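Local coordinates for protein ElaA (Escherichia coli, PDB 5Z6N) that probably transfers acetyl groups from acetyl coenzyme A to amino groups of a substrate yet to be identified, as a GNAT-family N-acetyltransferase, at residues H119-N122 against F123-F127; Q93-M96 against S97-E101; V80-E84 against A85-E89. All coordinates share one frame; numbering follows the deposited sequence.

The three contacts follow one another along the chain as successive parts of the GNAT fold: residues 80-84 with 85-89 at the end of strand 75-82; residues 93-96 with 97-101 in helix 91-106; and residues 119-122 with 123-127 around helix 121-124. Their centres lie about 13 to 15 Å apart. Interactions 2 and 3 meet where Leu-95 CD2 comes 3.3 Å from Ile-81 O. Interaction 1 packs on interaction 2 through Phe-127 CZ, 3.5 Å from Gln-93 CA, and reaches interaction 3 at Tyr-124 OH, 3.8 Å from Val-80 CB. In GNAT relatives the loop equivalent to that between strand 75-82 and helix 91-106 binds the cofactor pyrophosphate, so interaction 3 probably borders that site.

Interaction 1 (H119-N122 against F123-F127); sequences HLQN and FYQSF
Leu-120 O receives two backbone N-H groups, both weakly: Phe-123 N at 3.3 Å and Tyr-124 N at 3.4 Å from that oxygen. Leu-120 is the N-cap residue of helix 121-124, and its carbonyl thus takes the first turn's bonds. A firmer one follows, Gln-125 N to Gln-121 O at 2.9 Å.

The same turn sets Tyr-124 beside Leu-120. With CG next to its own backbone N (chi1 -66°), the tyrosine ring swings back along the chain, and the two side chains run alongside each other in the same direction. Leu-120 CB comes 3.6 Å from Tyr-124 CE2, while Leu-120 CD1 lies 3.9 Å from Tyr-124 OH, so the leucine follows the CE2 side of the ring as far as the hydroxyl. Tyr-124 is buried, and its ring also touches Leu-114 and Ala-116 of strand 112-117 and Met-146 of strand 143-148, fastening the short helix to the sheet.

One turn apart, Gln-121 NE2 donates to Gln-125 OE1 over 3.2 Å. The amide planes stand 76° apart, and the donor sits 50° out of the acceptor's carbonyl plane instead of on a lone pair. Both glutamine chains are extended, and both touch Pro-131 of strand 129-131. The other end of the Gln-125 amide, NE2, lies 3.2 Å from Asn-122 ND2; as modelled these are two donors, and no bond joins them.

Within 123-127, Phe-127 CE2 rests over one face of the Phe-123 ring, offset toward its rim, and both rings also pack on Met-96 of helix 91-106.

The chemistry is therefore divided: aromatic and aliphatic packing, with Tyr-124 buried, ties one flank of the helix to the sheet, while one off-plane amide-to-amide hydrogen bond between partly exposed glutamines would probably add only modest stability.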
loop_
_atom_site.group_PDB
_atom_site.type_symbol
_atom_site.label_atom_id
_atom_site.label_comp_id
_atom_site.label_asym_id
_atom_site.label_seq_id
_atom_site.Cartn_x
_atom_site.Cartn_y
_atom_site.Cartn_z
ATOM N N HIS B 119 15.491 -11.847 16.275
ATOM C CA HIS B 119 14.994 -11.730 17.641
ATOM C C HIS B 119 13.659 -12.438 17.831
ATOM O O HIS B 119 13.304 -12.761 18.969
ATOM C CB HIS B 119 14.893 -10.253 18.059
ATOM C CG HIS B 119 13.799 -9.489 17.375
ATOM N ND1 HIS B 119 13.851 -9.140 16.043
ATOM C CD2 HIS B 119 12.625 -9.002 17.845
ATOM C CE1 HIS B 119 12.755 -8.472 15.722
ATOM N NE2 HIS B 119 11.994 -8.377 16.797
ATOM N N LEU B 120 12.928 -12.712 16.751
ATOM C CA LEU B 120 11.669 -13.444 16.822
ATOM C C LEU B 120 11.851 -14.956 16.728
ATOM O O LEU B 120 10.860 -15.674 16.563
ATOM C CB LEU B 120 10.721 -12.994 15.707
ATOM C CG LEU B 120 10.440 -11.516 15.448
ATOM C CD1 LEU B 120 9.678 -11.385 14.136
ATOM C CD2 LEU B 120 9.667 -10.890 16.595
ATOM N N GLN B 121 13.085 -15.453 16.832
ATOM C CA GLN B 121 13.349 -16.854 16.508
ATOM C C GLN B 121 12.709 -17.803 17.516
ATOM O O GLN B 121 12.086 -18.798 17.126
ATOM C CB GLN B 121 14.858 -17.086 16.428
ATOM C CG GLN B 121 15.266 -18.519 16.175
ATOM C CD GLN B 121 16.736 -18.637 15.856
ATOM O OE1 GLN B 121 17.323 -17.740 15.253
ATOM N NE2 GLN B 121 17.348 -19.745 16.272
ATOM N N ASN B 122 12.852 -17.520 18.814
ATOM C CA ASN B 122 12.328 -18.422 19.836
ATOM C C ASN B 122 10.806 -18.485 19.837
ATOM O O ASN B 122 10.241 -19.457 20.350
ATOM C CB ASN B 122 12.824 -17.999 21.219
ATOM C CG ASN B 122 14.160 -18.611 21.568
ATOM O OD1 ASN B 122 15.123 -17.901 21.853
ATOM N ND2 ASN B 122 14.231 -19.937 21.541
ATOM N N PHE B 123 10.135 -17.473 19.283
ATOM C CA PHE B 123 8.676 -17.464 19.238
ATOM C C PHE B 123 8.157 -18.324 18.092
ATOM O O PHE B 123 7.112 -18.969 18.223
ATOM C CB PHE B 123 8.171 -16.018 19.129
ATOM C CG PHE B 123 6.725 -15.889 18.700
ATOM C CD1 PHE B 123 5.719 -15.835 19.646
ATOM C CD2 PHE B 123 6.382 -15.751 17.362
ATOM C CE1 PHE B 123 4.394 -15.705 19.274
ATOM C CE2 PHE B 123 5.058 -15.612 16.981
ATOM C CZ PHE B 123 4.063 -15.586 17.941
ATOM N N TYR B 124 8.870 -18.344 16.967
ATOM C CA TYR B 124 8.495 -19.230 15.871
ATOM C C TYR B 124 8.936 -20.664 16.123
ATOM O O TYR B 124 8.298 -21.598 15.625
ATOM C CB TYR B 124 9.082 -18.728 14.550
ATOM C CG TYR B 124 8.512 -17.408 14.088
ATOM C CD1 TYR B 124 7.158 -17.274 13.813
ATOM C CD2 TYR B 124 9.328 -16.296 13.918
ATOM C CE1 TYR B 124 6.630 -16.066 13.388
ATOM C CE2 TYR B 124 8.810 -15.086 13.493
ATOM C CZ TYR B 124 7.460 -14.976 13.227
ATOM O OH TYR B 124 6.940 -13.773 12.800
ATOM N N GLN B 125 10.021 -20.863 16.878
ATOM C CA GLN B 125 10.413 -22.213 17.267
ATOM C C GLN B 125 9.404 -22.858 18.207
ATOM O O GLN B 125 9.408 -24.085 18.349
ATOM C CB GLN B 125 11.794 -22.205 17.923
ATOM C CG GLN B 125 12.946 -22.140 16.939
ATOM C CD GLN B 125 14.294 -21.967 17.615
ATOM O OE1 GLN B 125 15.340 -22.092 16.980
ATOM N NE2 GLN B 125 14.277 -21.686 18.909
ATOM N N SER B 126 8.547 -22.066 18.852
ATOM C CA SER B 126 7.479 -22.603 19.686
ATOM C C SER B 126 6.274 -23.058 18.873
ATOM O O SER B 126 5.297 -23.542 19.456
ATOM C CB SER B 126 7.039 -21.566 20.722
ATOM O OG SER B 126 5.911 -20.836 20.271
ATOM N N PHE B 127 6.317 -22.907 17.550
ATOM C CA PHE B 127 5.268 -23.389 16.662
ATOM C C PHE B 127 5.737 -24.532 15.771
ATOM O O PHE B 127 4.977 -24.982 14.907
ATOM C CB PHE B 127 4.735 -22.245 15.799
ATOM C CG PHE B 127 3.963 -21.217 16.568
ATOM C CD1 PHE B 127 2.605 -21.375 16.784
ATOM C CD2 PHE B 127 4.591 -20.092 17.072
ATOM C CE1 PHE B 127 1.891 -20.434 17.494
ATOM C CE2 PHE B 127 3.883 -19.147 17.783
ATOM C CZ PHE B 127 2.530 -19.319 17.993
#

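Interaction 2 (Q93-M96 against S97-E101); sequences QQLM and SKTLE
Ser-97 OG donates to Gln-93 O over 2.8 Å, lying in the carbonyl plane on a lone pair. The backbone N of Ser-97 binds the same Gln-93 O at 3.3 Å, but from 36° above that plane, so one carbonyl takes two donors from one residue. The hydroxyl gets there because OG lies between the backbone N and the carbonyl carbon, at chi1 48°, which turns it back toward the preceding turn.

Thr-99 repeats the double grip on Leu-95 O, with OG1 at 2.8 Å and Thr-99 N at 3.0 Å, the two donors arriving from opposite faces of the carbonyl plane. Leu-95 runs alongside Thr-99, and Leu-95 CD1 is 3.5 Å from Thr-99 OG1, so a methyl group lies against the hydroxyl. Each hydroxyl-bearing side chain thereby binds the carbonyl four residues back, along the helix of the beta-alpha-beta crossover that links strands 75-82 and 112-117.

On another side of the helix Lys-98 lies beside Gln-94, its chain bent at the last torsion so that Lys-98 NZ comes 3.8 Å from Gln-94 CB. Farther out, the Lys-98 ammonium makes a cation-pi contact with Trp-4. Ile-51, Ala-63 and Ile-65 of the sheet pack on Thr-99, and Ile-77 touches both Thr-99 and Leu-100.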
loop_
_atom_site.group_PDB
_atom_site.type_symbol
_atom_site.label_atom_id
_atom_site.label_comp_id
_atom_site.label_asym_id
_atom_site.label_seq_id
_atom_site.Cartn_x
_atom_site.Cartn_y
_atom_site.Cartn_z
ATOM N N GLN B 93 0.435 -15.418 19.023
ATOM C CA GLN B 93 0.305 -16.869 19.073
ATOM C C GLN B 93 -1.000 -17.335 18.438
ATOM O O GLN B 93 -1.055 -18.429 17.864
ATOM C CB GLN B 93 0.411 -17.343 20.527
ATOM C CG GLN B 93 -0.069 -18.760 20.793
ATOM C CD GLN B 93 -1.524 -18.808 21.217
ATOM O OE1 GLN B 93 -1.947 -18.065 22.104
ATOM N NE2 GLN B 93 -2.299 -19.682 20.584
ATOM N N GLN B 94 -2.053 -16.517 18.516
ATOM C CA GLN B 94 -3.319 -16.887 17.890
ATOM C C GLN B 94 -3.250 -16.748 16.373
ATOM O O GLN B 94 -3.753 -17.608 15.641
ATOM C CB GLN B 94 -4.454 -16.039 18.463
ATOM C CG GLN B 94 -4.957 -16.517 19.812
ATOM C CD GLN B 94 -5.639 -15.416 20.598
ATOM O OE1 GLN B 94 -5.463 -15.300 21.810
ATOM N NE2 GLN B 94 -6.413 -14.590 19.905
ATOM N N LEU B 95 -2.627 -15.674 15.884
ATOM C CA LEU B 95 -2.486 -15.487 14.441
ATOM C C LEU B 95 -1.699 -16.629 13.814
ATOM O O LEU B 95 -2.085 -17.170 12.770
ATOM C CB LEU B 95 -1.807 -14.145 14.156
ATOM C CG LEU B 95 -1.195 -13.934 12.770
ATOM C CD1 LEU B 95 -2.252 -14.001 11.683
ATOM C CD2 LEU B 95 -0.442 -12.621 12.713
ATOM N N MET B 96 -0.590 -17.012 14.446
ATOM C CA MET B 96 0.284 -18.035 13.881
ATOM C C MET B 96 -0.426 -19.382 13.785
ATOM O O MET B 96 -0.435 -20.017 12.725
ATOM C CB MET B 96 1.549 -18.150 14.729
ATOM C CG MET B 96 2.471 -16.959 14.609
ATOM S SD MET B 96 3.094 -16.815 12.926
ATOM C CE MET B 96 3.908 -18.404 12.754
ATOM N N SER B 97 -1.033 -19.826 14.886
ATOM C CA SER B 97 -1.646 -21.151 14.914
ATOM C C SER B 97 -2.832 -21.251 13.960
ATOM O O SER B 97 -3.072 -22.320 13.387
ATOM C CB SER B 97 -2.074 -21.494 16.340
ATOM O OG SER B 97 -2.796 -20.421 16.918
ATOM N N LYS B 98 -3.585 -20.165 13.779
ATOM C CA LYS B 98 -4.680 -20.196 12.816
ATOM C C LYS B 98 -4.163 -20.165 11.384
ATOM O O LYS B 98 -4.805 -20.720 10.483
ATOM C CB LYS B 98 -5.639 -19.035 13.075
ATOM C CG LYS B 98 -6.277 -19.084 14.452
ATOM C CD LYS B 98 -7.406 -18.079 14.590
ATOM C CE LYS B 98 -8.211 -18.331 15.860
ATOM N NZ LYS B 98 -7.436 -18.046 17.102
ATOM N N THR B 99 -3.008 -19.532 11.159
ATOM C CA THR B 99 -2.406 -19.502 9.831
ATOM C C THR B 99 -1.768 -20.837 9.474
ATOM O O THR B 99 -1.750 -21.218 8.298
ATOM C CB THR B 99 -1.377 -18.365 9.744
ATOM O OG1 THR B 99 -2.024 -17.111 10.004
ATOM C CG2 THR B 99 -0.749 -18.295 8.365
ATOM N N LEU B 100 -1.263 -21.568 10.467
ATOM C CA LEU B 100 -0.783 -22.920 10.209
ATOM C C LEU B 100 -1.942 -23.893 10.027
ATOM O O LEU B 100 -1.855 -24.812 9.208
ATOM C CB LEU B 100 0.135 -23.377 11.341
ATOM C CG LEU B 100 1.485 -22.659 11.372
ATOM C CD1 LEU B 100 2.262 -23.041 12.623
ATOM C CD2 LEU B 100 2.282 -22.989 10.116
ATOM N N GLU B 101 -3.035 -23.705 10.776
ATOM C CA GLU B 101 -4.246 -24.480 10.523
ATOM C C GLU B 101 -4.754 -24.256 9.105
ATOM O O GLU B 101 -5.396 -25.141 8.525
ATOM C CB GLU B 101 -5.328 -24.114 11.542
ATOM C CG GLU B 101 -6.695 -24.741 11.272
ATOM C CD GLU B 101 -7.805 -24.121 12.108
ATOM O OE1 GLU B 101 -7.598 -23.012 12.650
ATOM O OE2 GLU B 101 -8.888 -24.735 12.212
#

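Interaction 3 (V80-E84 against A85-E89); sequences VIVSE and ALRGE
This is a local turn contact at the end of strand 75-82, where the chain enters the loop that leads to helix 91-106: a backbone bond closes the turn, and Arg-87 ties the loop back to the strand end. Arg-87 uses its side-on edge: NE lies 2.6 Å and NH2 2.8 Å from Val-82 O, and the oxygen is close to the guanidinium plane. The two donors come to the carbonyl differently, NH2 nearly along the C=O axis and NE from 44° above the carbonyl plane. An arginine chain extended from CG to NE spans the turn, running past Val-82 in the opposite direction, with Arg-87 CG 3.6 Å from Val-82 CG1.

Next to it the backbone makes a beta turn, Leu-86 N donating to Ser-83 O at 2.8 Å with an N-H...O angle of 162°, and Leu-86 CD1 is 3.6 Å from Ser-83 OG. Glu-84 CA lies over one face of the guanidinium, off toward its rim. Farther along the same side chain, the carboxylate plane is stacked only 22° from the guanidinium plane. Glu-84 OE1 is 3.8 Å from Arg-87 NH2, well out of that plane, a long salt bridge of charges alone.

Glu-31 of helix 14-31 forms a salt bridge with Arg-87 NH1 while its own carboxylate lies close to that of Glu-84. Arg-87 and Gly-88 open the stretch corresponding to the Q/R-x-x-G-x-G/A motif, whose backbone amides bind the cofactor pyrophosphate in GNAT relatives; a like role here is probable. The arginine, bridged to Glu-31 and only distantly paired with Glu-84, would probably ease the repulsion between the two carboxylates.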
loop_
_atom_site.group_PDB
_atom_site.type_symbol
_atom_site.label_atom_id
_atom_site.label_comp_id
_atom_site.label_asym_id
_atom_site.label_seq_id
_atom_site.Cartn_x
_atom_site.Cartn_y
_atom_site.Cartn_z
ATOM N N VAL B 80 3.839 -11.105 8.856
ATOM C CA VAL B 80 3.196 -11.409 10.131
ATOM C C VAL B 80 3.143 -10.149 10.986
ATOM O O VAL B 80 4.182 -9.557 11.305
ATOM C CB VAL B 80 3.938 -12.542 10.852
ATOM C CG1 VAL B 80 3.279 -12.844 12.197
ATOM C CG2 VAL B 80 3.995 -13.787 9.959
ATOM N N ILE B 81 1.932 -9.731 11.363
ATOM C CA ILE B 81 1.737 -8.476 12.083
ATOM C C ILE B 81 0.777 -8.660 13.245
ATOM O O ILE B 81 -0.226 -9.374 13.139
ATOM C CB ILE B 81 1.205 -7.351 11.171
ATOM C CG1 ILE B 81 2.099 -7.161 9.949
ATOM C CG2 ILE B 81 1.115 -6.053 11.950
ATOM C CD1 ILE B 81 1.575 -6.131 8.986
ATOM N N VAL B 82 1.098 -8.006 14.359
ATOM C CA VAL B 82 0.141 -7.602 15.378
ATOM C C VAL B 82 0.246 -6.090 15.518
ATOM O O VAL B 82 1.353 -5.539 15.530
ATOM C CB VAL B 82 0.405 -8.297 16.729
ATOM C CG1 VAL B 82 -0.497 -7.717 17.805
ATOM C CG2 VAL B 82 0.215 -9.801 16.605
ATOM N N SER B 83 -0.899 -5.416 15.597
ATOM C CA SER B 83 -0.889 -3.964 15.735
ATOM C C SER B 83 -0.350 -3.572 17.108
ATOM O O SER B 83 -0.666 -4.203 18.120
ATOM C CB SER B 83 -2.291 -3.392 15.516
ATOM O OG SER B 83 -3.137 -3.645 16.621
ATOM N N GLU B 84 0.469 -2.511 17.133
ATOM C CA GLU B 84 1.314 -2.241 18.296
ATOM C C GLU B 84 0.512 -1.959 19.556
ATOM O O GLU B 84 1.023 -2.154 20.666
ATOM C CB GLU B 84 2.268 -1.082 18.013
ATOM C CG GLU B 84 1.667 0.067 17.222
ATOM C CD GLU B 84 2.101 0.046 15.771
ATOM O OE1 GLU B 84 1.504 -0.713 14.977
ATOM O OE2 GLU B 84 3.052 0.781 15.438
ATOM N N ALA B 85 -0.732 -1.505 19.418
ATOM C CA ALA B 85 -1.562 -1.292 20.595
ATOM C C ALA B 85 -1.922 -2.597 21.295
ATOM O O ALA B 85 -2.298 -2.570 22.472
ATOM C CB ALA B 85 -2.836 -0.538 20.210
ATOM N N LEU B 86 -1.794 -3.737 20.611
ATOM C CA LEU B 86 -2.322 -5.005 21.104
ATOM C C LEU B 86 -1.245 -6.059 21.348
ATOM O O LEU B 86 -1.570 -7.249 21.420
ATOM C CB LEU B 86 -3.359 -5.565 20.127
ATOM C CG LEU B 86 -4.817 -5.145 20.285
ATOM C CD1 LEU B 86 -5.055 -3.771 19.688
ATOM C CD2 LEU B 86 -5.720 -6.181 19.647
ATOM N N ARG B 87 0.021 -5.670 21.478
ATOM C CA ARG B 87 1.070 -6.680 21.539
ATOM C C ARG B 87 1.459 -7.027 22.973
ATOM O O ARG B 87 1.168 -6.298 23.927
ATOM C CB ARG B 87 2.316 -6.247 20.768
ATOM C CG ARG B 87 2.038 -5.685 19.409
ATOM C CD ARG B 87 3.277 -5.003 18.812
ATOM N NE ARG B 87 3.094 -4.836 17.383
ATOM C CZ ARG B 87 3.808 -3.988 16.656
ATOM N NH1 ARG B 87 4.736 -3.243 17.236
ATOM N NH2 ARG B 87 3.598 -3.864 15.354
ATOM N N GLY B 88 2.142 -8.166 23.097
ATOM C CA GLY B 88 2.513 -8.711 24.386
ATOM C C GLY B 88 1.399 -9.456 25.078
ATOM O O GLY B 88 1.359 -9.484 26.313
ATOM N N GLU B 89 0.487 -10.070 24.319
ATOM C CA GLU B 89 -0.750 -10.545 24.925
ATOM C C GLU B 89 -1.515 -11.649 24.200
ATOM O O GLU B 89 -2.750 -11.632 24.177
ATOM C CB GLU B 89 -1.675 -9.353 25.169
ATOM C CG GLU B 89 -2.615 -9.513 26.341
ATOM C CD GLU B 89 -2.944 -8.187 26.986
ATOM O OE1 GLU B 89 -2.447 -7.152 26.496
ATOM O OE2 GLU B 89 -3.698 -8.177 27.982
#